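Local coordinates for D-psicose 3-epimerase (Agrobacterium tumefaciens, PDB 2HK0), which probably interconverts D-fructose and D-psicose by epimerising the ketohexose at C3, with a bound metal ion central to catalysis, at residues Met21-Tyr29 and Leu252-Val261; Pro139-Ala147 and His178-Gly186. All blocks are in the same frame, centred on the assembly; numbering follows the deposited sequence.

Contact 1: residues Met21-Tyr29 and Leu252-Val261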
loop_
_atom_site.group_PDB
_atom_site.type_symbol
_atom_site.label_atom_id
_atom_site.label_comp_id
_atom_site.label_asym_id
_atom_site.label_seq_id
_atom_site.Cartn_x
_atom_site.Cartn_y
_atom_site.Cartn_z
HETATM N N MSE A 21 2.775 22.351 12.610
HETATM C CA MSE A 21 1.630 21.384 12.648
HETATM C C MSE A 21 1.430 20.939 14.098
HETATM O O MSE A 21 2.393 20.607 14.781
HETATM C CB MSE A 21 1.943 20.177 11.758
HETATM C CG MSE A 21 0.772 19.246 11.484
HETATM SE SE MSE A 21 1.242 17.782 10.236
HETATM C CE MSE A 21 1.840 18.845 8.753
ATOM N N LYS A 22 0.188 20.942 14.569
ATOM C CA LYS A 22 -0.106 20.560 15.953
ATOM C C LYS A 22 -0.967 19.309 16.048
ATOM O O LYS A 22 -1.810 19.051 15.179
ATOM C CB LYS A 22 -0.800 21.717 16.687
ATOM C CG LYS A 22 0.053 22.984 16.783
ATOM C CD LYS A 22 -0.578 24.010 17.724
ATOM C CE LYS A 22 0.117 25.360 17.627
ATOM N NZ LYS A 22 -0.060 25.936 16.264
ATOM N N HIS A 23 -0.764 18.549 17.120
ATOM C CA HIS A 23 -1.500 17.316 17.322
ATOM C C HIS A 23 -2.433 17.335 18.524
ATOM O O HIS A 23 -2.084 17.839 19.594
ATOM C CB HIS A 23 -0.522 16.148 17.430
ATOM C CG HIS A 23 0.177 15.851 16.144
ATOM N ND1 HIS A 23 1.171 16.661 15.635
ATOM C CD2 HIS A 23 -0.026 14.879 15.223
ATOM C CE1 HIS A 23 1.551 16.199 14.457
ATOM N NE2 HIS A 23 0.838 15.121 14.184
ATOM N N GLY A 24 -3.628 16.787 18.325
ATOM C CA GLY A 24 -4.603 16.737 19.393
ATOM C C GLY A 24 -5.387 15.438 19.387
ATOM O O GLY A 24 -5.158 14.553 18.563
ATOM N N ILE A 25 -6.318 15.319 20.324
ATOM C CA ILE A 25 -7.166 14.146 20.420
ATOM C C ILE A 25 -8.544 14.581 20.916
ATOM O O ILE A 25 -8.650 15.520 21.707
ATOM C CB ILE A 25 -6.568 13.123 21.402
ATOM C CG1 ILE A 25 -7.488 11.897 21.521
ATOM C CG2 ILE A 25 -6.374 13.781 22.764
ATOM C CD1 ILE A 25 -6.796 10.644 22.078
ATOM N N TYR A 26 -9.588 13.912 20.435
ATOM C CA TYR A 26 -10.954 14.191 20.859
ATOM C C TYR A 26 -11.124 13.469 22.213
ATOM O O TYR A 26 -11.016 12.246 22.269
ATOM C CB TYR A 26 -11.924 13.624 19.819
ATOM C CG TYR A 26 -13.362 14.018 20.024
ATOM C CD1 TYR A 26 -13.709 15.346 20.268
ATOM C CD2 TYR A 26 -14.385 13.085 19.882
ATOM C CE1 TYR A 26 -15.045 15.740 20.358
ATOM C CE2 TYR A 26 -15.732 13.468 19.966
ATOM C CZ TYR A 26 -16.052 14.797 20.201
ATOM O OH TYR A 26 -17.370 15.193 20.255
ATOM N N TYR A 27 -11.399 14.214 23.290
ATOM C CA TYR A 27 -11.495 13.607 24.630
ATOM C C TYR A 27 -12.514 12.469 24.809
ATOM O O TYR A 27 -12.337 11.629 25.691
ATOM C CB TYR A 27 -11.726 14.690 25.703
ATOM C CG TYR A 27 -13.179 15.007 25.906
ATOM C CD1 TYR A 27 -13.893 15.717 24.942
ATOM C CD2 TYR A 27 -13.870 14.508 27.013
ATOM C CE1 TYR A 27 -15.261 15.917 25.063
ATOM C CE2 TYR A 27 -15.247 14.709 27.151
ATOM C CZ TYR A 27 -15.930 15.411 26.169
ATOM O OH TYR A 27 -17.280 15.610 26.283
ATOM N N SER A 28 -13.555 12.423 23.981
ATOM C CA SER A 28 -14.559 11.350 24.077
ATOM C C SER A 28 -13.984 9.936 23.872
ATOM O O SER A 28 -14.675 8.925 24.058
ATOM C CB SER A 28 -15.689 11.582 23.080
ATOM O OG SER A 28 -16.517 12.640 23.517
ATOM N N TYR A 29 -12.730 9.878 23.458
ATOM C CA TYR A 29 -12.019 8.613 23.284
ATOM C C TYR A 29 -12.087 7.820 24.605
ATOM O O TYR A 29 -12.191 6.601 24.611
ATOM C CB TYR A 29 -10.560 8.933 22.967
ATOM C CG TYR A 29 -9.565 7.805 23.118
ATOM C CD1 TYR A 29 -9.583 6.705 22.260
ATOM C CD2 TYR A 29 -8.525 7.903 24.036
ATOM C CE1 TYR A 29 -8.574 5.740 22.300
ATOM C CE2 TYR A 29 -7.520 6.951 24.093
ATOM C CZ TYR A 29 -7.540 5.873 23.220
ATOM O OH TYR A 29 -6.501 4.955 23.254
ATOM N N LEU A 252 0.168 16.280 3.208
ATOM C CA LEU A 252 0.023 17.395 4.146
ATOM C C LEU A 252 1.229 18.338 3.983
ATOM O O LEU A 252 1.071 19.558 3.967
ATOM C CB LEU A 252 -0.088 16.878 5.598
ATOM C CG LEU A 252 -1.374 16.094 5.914
ATOM C CD1 LEU A 252 -1.331 15.602 7.360
ATOM C CD2 LEU A 252 -2.609 16.976 5.699
ATOM N N ARG A 253 2.427 17.775 3.843
ATOM C CA ARG A 253 3.604 18.614 3.642
ATOM C C ARG A 253 3.563 19.307 2.269
ATOM O O ARG A 253 3.945 20.470 2.153
ATOM C CB ARG A 253 4.891 17.799 3.799
ATOM C CG ARG A 253 5.525 17.940 5.192
ATOM C CD ARG A 253 5.423 16.675 6.051
ATOM N NE ARG A 253 6.307 15.618 5.559
ATOM C CZ ARG A 253 6.181 14.331 5.869
ATOM N NH1 ARG A 253 5.209 13.927 6.677
ATOM N NH2 ARG A 253 7.022 13.443 5.354
ATOM N N ASP A 254 3.082 18.608 1.240
ATOM C CA ASP A 254 2.972 19.193 -0.104
ATOM C C ASP A 254 2.153 20.482 -0.036
ATOM O O ASP A 254 2.470 21.461 -0.711
ATOM C CB ASP A 254 2.248 18.264 -1.090
ATOM C CG ASP A 254 3.139 17.174 -1.670
ATOM O OD1 ASP A 254 4.382 17.328 -1.646
ATOM O OD2 ASP A 254 2.575 16.160 -2.172
ATOM N N ILE A 255 1.086 20.485 0.762
ATOM C CA ILE A 255 0.257 21.683 0.851
ATOM C C ILE A 255 0.661 22.623 1.982
ATOM O O ILE A 255 -0.069 23.574 2.300
ATOM C CB ILE A 255 -1.243 21.324 0.998
ATOM C CG1 ILE A 255 -1.507 20.644 2.341
ATOM C CG2 ILE A 255 -1.662 20.411 -0.136
ATOM C CD1 ILE A 255 -3.015 20.469 2.641
ATOM N N ASN A 256 1.818 22.361 2.585
ATOM C CA ASN A 256 2.307 23.180 3.686
ATOM C C ASN A 256 1.288 23.299 4.823
ATOM O O ASN A 256 1.131 24.376 5.416
ATOM C CB ASN A 256 2.652 24.598 3.203
ATOM C CG ASN A 256 3.820 24.621 2.247
ATOM O OD1 ASN A 256 4.841 23.979 2.488
ATOM N ND2 ASN A 256 3.685 25.377 1.159
ATOM N N TYR A 257 0.597 22.208 5.136
ATOM C CA TYR A 257 -0.384 22.250 6.208
ATOM C C TYR A 257 0.296 22.530 7.551
ATOM O O TYR A 257 1.233 21.825 7.943
ATOM C CB TYR A 257 -1.131 20.917 6.300
ATOM C CG TYR A 257 -2.281 20.931 7.273
ATOM C CD1 TYR A 257 -3.403 21.713 7.030
ATOM C CD2 TYR A 257 -2.255 20.150 8.424
ATOM C CE1 TYR A 257 -4.479 21.721 7.912
ATOM C CE2 TYR A 257 -3.331 20.142 9.317
ATOM C CZ TYR A 257 -4.437 20.932 9.049
ATOM O OH TYR A 257 -5.513 20.929 9.903
ATOM N N THR A 258 -0.174 23.559 8.246
ATOM C CA THR A 258 0.370 23.914 9.557
ATOM C C THR A 258 -0.783 23.976 10.575
ATOM O O THR A 258 -0.638 24.546 11.661
ATOM C CB THR A 258 1.091 25.299 9.546
ATOM O OG1 THR A 258 0.175 26.319 9.125
ATOM C CG2 THR A 258 2.294 25.279 8.601
ATOM N N GLY A 259 -1.921 23.385 10.201
ATOM C CA GLY A 259 -3.085 23.360 11.076
ATOM C C GLY A 259 -3.014 22.207 12.067
ATOM O O GLY A 259 -1.940 21.633 12.299
ATOM N N ALA A 260 -4.164 21.848 12.631
ATOM C CA ALA A 260 -4.247 20.779 13.616
ATOM C C ALA A 260 -4.558 19.411 13.032
ATOM O O ALA A 260 -5.241 19.285 12.020
ATOM C CB ALA A 260 -5.299 21.127 14.665
ATOM N N VAL A 261 -4.040 18.383 13.692
ATOM C CA VAL A 261 -4.282 17.000 13.305
ATOM C C VAL A 261 -4.827 16.367 14.592
ATOM O O VAL A 261 -4.074 16.148 15.543
ATOM C CB VAL A 261 -2.977 16.292 12.884
ATOM C CG1 VAL A 261 -3.252 14.820 12.605
ATOM C CG2 VAL A 261 -2.404 16.961 11.643
HETATM O O HOH W 1 -1.395 24.246 14.331
#
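Three backbone hydrogen bonds join the Lys-22–Gly-24 backbone to that of Gly-259–Val-261 in parallel. Lys-22 N donates to Gly-259 O (3.2 Å), Val-261 N returns a bond to Lys-22 O at 2.8 Å, and Gly-24 N reaches Val-261 O at 2.9 Å. CA-H...O contacts run between them, as from His-23 CA to Val-261 O (3.3 Å). A water extends the polar edge by accepting from Lys-22 NZ and donating to Thr-258 O.

The apolar part belongs to Met-21, a selenomethionine. Its chain runs straight out, with CG anti to the backbone N (chi1 -169°), and bends only at the last torsion; CG and SE thereby lie against Val-261 CG2 (CG at 3.9 Å), while CE turns to Leu-252 CB and meets the Tyr-257 ring at its edge, 4.3 Å from CD2. His-23 and Val-261 lie side by side on one face of the sheet, His-23 CD2 4.0 Å from Val-261 CB. Helix 289-307 packs on that imidazole through Leu-300, Ser-303 and Arg-304.

On the far side of strand 22-26, His-23 and Ile-25 pair with strand 52-56. This is the seam between first and last strands that closes an eight-stranded TIM barrel.

Contact 2: residues Pro139-Ala147 and His178-Gly186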
loop_
_atom_site.group_PDB
_atom_site.type_symbol
_atom_site.label_atom_id
_atom_site.label_comp_id
_atom_site.label_asym_id
_atom_site.label_seq_id
_atom_site.Cartn_x
_atom_site.Cartn_y
_atom_site.Cartn_z
ATOM N N PRO A 139 -37.094 10.429 1.884
ATOM C CA PRO A 139 -36.406 10.952 0.697
ATOM C C PRO A 139 -35.428 12.080 1.039
ATOM O O PRO A 139 -35.619 12.828 1.997
ATOM C CB PRO A 139 -37.555 11.427 -0.189
ATOM C CG PRO A 139 -38.649 10.478 0.162
ATOM C CD PRO A 139 -38.549 10.388 1.666
ATOM N N VAL A 140 -34.382 12.192 0.236
ATOM C CA VAL A 140 -33.355 13.196 0.443
ATOM C C VAL A 140 -33.328 14.217 -0.699
ATOM O O VAL A 140 -33.543 13.871 -1.857
ATOM C CB VAL A 140 -31.981 12.489 0.595
ATOM C CG1 VAL A 140 -30.883 13.339 0.045
ATOM C CG2 VAL A 140 -31.732 12.169 2.062
ATOM N N ASP A 141 -33.065 15.474 -0.351
ATOM C CA ASP A 141 -33.013 16.576 -1.315
ATOM C C ASP A 141 -31.586 17.144 -1.375
ATOM O O ASP A 141 -31.276 18.155 -0.735
ATOM C CB ASP A 141 -34.025 17.641 -0.876
ATOM C CG ASP A 141 -33.953 18.900 -1.704
ATOM O OD1 ASP A 141 -33.528 18.832 -2.878
ATOM O OD2 ASP A 141 -34.344 19.963 -1.169
ATOM N N LYS A 142 -30.726 16.503 -2.168
ATOM C CA LYS A 142 -29.326 16.906 -2.260
ATOM C C LYS A 142 -29.086 18.334 -2.722
ATOM O O LYS A 142 -28.382 19.088 -2.056
ATOM C CB LYS A 142 -28.531 15.934 -3.158
ATOM C CG LYS A 142 -27.009 16.158 -3.109
ATOM C CD LYS A 142 -26.280 15.272 -4.106
ATOM C CE LYS A 142 -24.810 15.601 -4.196
ATOM N NZ LYS A 142 -24.095 15.161 -2.996
ATOM N N ALA A 143 -29.656 18.695 -3.867
ATOM C CA ALA A 143 -29.495 20.036 -4.418
ATOM C C ALA A 143 -30.002 21.094 -3.447
ATOM O O ALA A 143 -29.346 22.112 -3.229
ATOM C CB ALA A 143 -30.244 20.151 -5.754
ATOM N N GLY A 144 -31.172 20.843 -2.867
ATOM C CA GLY A 144 -31.752 21.782 -1.925
ATOM C C GLY A 144 -30.921 21.944 -0.664
ATOM O O GLY A 144 -30.646 23.065 -0.229
ATOM N N ASP A 145 -30.511 20.835 -0.057
ATOM C CA ASP A 145 -29.712 20.918 1.161
ATOM C C ASP A 145 -28.368 21.601 0.890
ATOM O O ASP A 145 -27.832 22.312 1.747
ATOM C CB ASP A 145 -29.483 19.524 1.752
ATOM C CG ASP A 145 -30.765 18.889 2.246
ATOM O OD1 ASP A 145 -31.725 19.642 2.534
ATOM O OD2 ASP A 145 -30.808 17.638 2.361
ATOM N N TYR A 146 -27.827 21.390 -0.301
ATOM C CA TYR A 146 -26.557 22.015 -0.667
ATOM C C TYR A 146 -26.738 23.538 -0.718
ATOM O O TYR A 146 -26.017 24.299 -0.053
ATOM C CB TYR A 146 -26.111 21.526 -2.039
ATOM C CG TYR A 146 -24.877 22.229 -2.548
ATOM C CD1 TYR A 146 -23.606 21.754 -2.229
ATOM C CD2 TYR A 146 -24.977 23.390 -3.318
ATOM C CE1 TYR A 146 -22.461 22.416 -2.659
ATOM C CE2 TYR A 146 -23.838 24.063 -3.752
ATOM C CZ TYR A 146 -22.584 23.567 -3.416
ATOM O OH TYR A 146 -21.443 24.218 -3.816
ATOM N N ALA A 147 -27.710 23.971 -1.520
ATOM C CA ALA A 147 -27.993 25.391 -1.683
ATOM C C ALA A 147 -28.307 26.087 -0.355
ATOM O O ALA A 147 -27.790 27.176 -0.083
ATOM C CB ALA A 147 -29.154 25.587 -2.683
ATOM N N HIS A 178 -25.152 13.241 2.777
ATOM C CA HIS A 178 -25.458 13.014 1.376
ATOM C C HIS A 178 -25.106 14.190 0.501
ATOM O O HIS A 178 -25.381 14.155 -0.696
ATOM C CB HIS A 178 -26.946 12.756 1.226
ATOM C CG HIS A 178 -27.786 13.859 1.784
ATOM N ND1 HIS A 178 -27.911 14.077 3.139
ATOM C CD2 HIS A 178 -28.506 14.831 1.177
ATOM C CE1 HIS A 178 -28.676 15.136 3.344
ATOM N NE2 HIS A 178 -29.052 15.612 2.168
ATOM N N VAL A 179 -24.512 15.226 1.092
ATOM C CA VAL A 179 -24.166 16.428 0.337
ATOM C C VAL A 179 -22.677 16.576 -0.010
ATOM O O VAL A 179 -22.331 16.796 -1.164
ATOM C CB VAL A 179 -24.654 17.682 1.106
ATOM C CG1 VAL A 179 -24.288 18.959 0.344
ATOM C CG2 VAL A 179 -26.171 17.582 1.306
ATOM N N LEU A 180 -21.808 16.462 0.991
ATOM C CA LEU A 180 -20.354 16.570 0.776
ATOM C C LEU A 180 -19.708 15.237 1.214
ATOM O O LEU A 180 -19.602 14.949 2.413
ATOM C CB LEU A 180 -19.788 17.745 1.591
ATOM C CG LEU A 180 -20.517 19.099 1.443
ATOM C CD1 LEU A 180 -19.907 20.143 2.388
ATOM C CD2 LEU A 180 -20.409 19.598 0.002
ATOM N N ASN A 181 -19.304 14.425 0.235
ATOM C CA ASN A 181 -18.693 13.115 0.484
ATOM C C ASN A 181 -17.261 13.058 -0.002
ATOM O O ASN A 181 -16.513 12.125 0.309
ATOM C CB ASN A 181 -19.463 12.032 -0.264
ATOM C CG ASN A 181 -20.881 11.904 0.214
ATOM O OD1 ASN A 181 -21.805 11.834 -0.585
ATOM N ND2 ASN A 181 -21.064 11.876 1.530
ATOM N N THR A 182 -16.883 14.078 -0.746
ATOM C CA THR A 182 -15.572 14.141 -1.354
ATOM C C THR A 182 -14.826 15.464 -1.113
ATOM O O THR A 182 -15.454 16.517 -0.986
ATOM C CB THR A 182 -15.805 13.914 -2.867
ATOM O OG1 THR A 182 -15.472 12.561 -3.211
ATOM C CG2 THR A 182 -15.096 14.903 -3.668
ATOM N N ALA A 183 -13.494 15.416 -1.056
ATOM C CA ALA A 183 -12.724 16.638 -0.882
ATOM C C ALA A 183 -13.102 17.631 -2.008
ATOM O O ALA A 183 -13.281 18.812 -1.764
ATOM C CB ALA A 183 -11.217 16.328 -0.919
ATOM N N ALA A 184 -13.255 17.136 -3.235
ATOM C CA ALA A 184 -13.606 18.007 -4.364
ATOM C C ALA A 184 -14.970 18.658 -4.143
ATOM O O ALA A 184 -15.166 19.821 -4.488
ATOM C CB ALA A 184 -13.602 17.210 -5.669
ATOM N N GLU A 185 -15.916 17.913 -3.577
ATOM C CA GLU A 185 -17.237 18.473 -3.302
ATOM C C GLU A 185 -17.118 19.488 -2.164
ATOM O O GLU A 185 -17.781 20.529 -2.180
ATOM C CB GLU A 185 -18.227 17.371 -2.904
ATOM C CG GLU A 185 -18.588 16.405 -4.022
ATOM C CD GLU A 185 -19.600 15.356 -3.582
ATOM O OE1 GLU A 185 -19.453 14.805 -2.471
ATOM O OE2 GLU A 185 -20.540 15.076 -4.347
ATOM N N GLY A 186 -16.270 19.177 -1.178
ATOM C CA GLY A 186 -16.074 20.070 -0.048
ATOM C C GLY A 186 -15.504 21.395 -0.522
ATOM O O GLY A 186 -15.960 22.465 -0.121
HETATM O O HOH W 2 -22.117 13.533 -3.142
#
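Lys-142 NZ is gripped by several oxygens at the end of a side chain that reaches across to the loop that leads into helix 183-193. NZ of Lys-142 donates to His-178 O at 2.8 Å and to Val-179 O at 3.0 Å, the second from above the carbonyl plane, and a water accepts from NZ at 2.6 Å. That water donates in turn to Asn-181 OD1 and Glu-185 OE2; the direct salt bridge from Lys-142 NZ to Glu-185 OE2 is long, 3.8 Å. Glu-185 is itself steadied by Asn-181 N, which bonds to its OE1.

The second polar link is His-178 NE2 to Asp-145 OD2, 2.7 Å long. The oxygen uses its anti lone pair and lies in the plane of the imidazole, yet carboxylate and ring planes stand 73° apart. With chi1 at 56°, His-178 CG sits between its own backbone N and carbonyl carbon, which turns the ring toward helix 142-162. Val-140 CG2 lies over one ring face in a CH-pi contact, though this valine is modelled too close to the ring for its exact placement to be trusted, and Val-179 CG2 lies over the opposite one, toward the rim.

Beyond the histidine, Val-179 CG1 meets the edge of the Tyr-146 ring, 3.9 Å from CD1, while the phenol bonds to Asp-192. Trp-280 of a neighbouring subunit packs on His-178 and Asn-181.

Both ring nitrogens have partners, since Tyr-136 OH bonds to ND1, so the imidazole is fixed in rotation. Asp-145 also salt-bridges Arg-148, which probably tempers how strongly its carboxylate polarises the ring.

How the contacts relate
From the N terminus the modelled chain opens at Met-21 and enters strand 22-26, half of contact 1, and must run through the six intervening barrel strands before 252-261 comes back beside it. Contact 1 thus closes a loop of 222 residues. Contact 2 is nested wholly inside that loop and is far more local: 139-147 and 178-186 enclose 30 residues, including most of helix 142-162 and strand 166-170. One contact joins the barrel's first and last strands; the other ties the start of helix 142-162 to the loop leading into helix 183-193. Their centres lie 25 Å apart, with nearest atoms about 10 Å apart, so they do not touch.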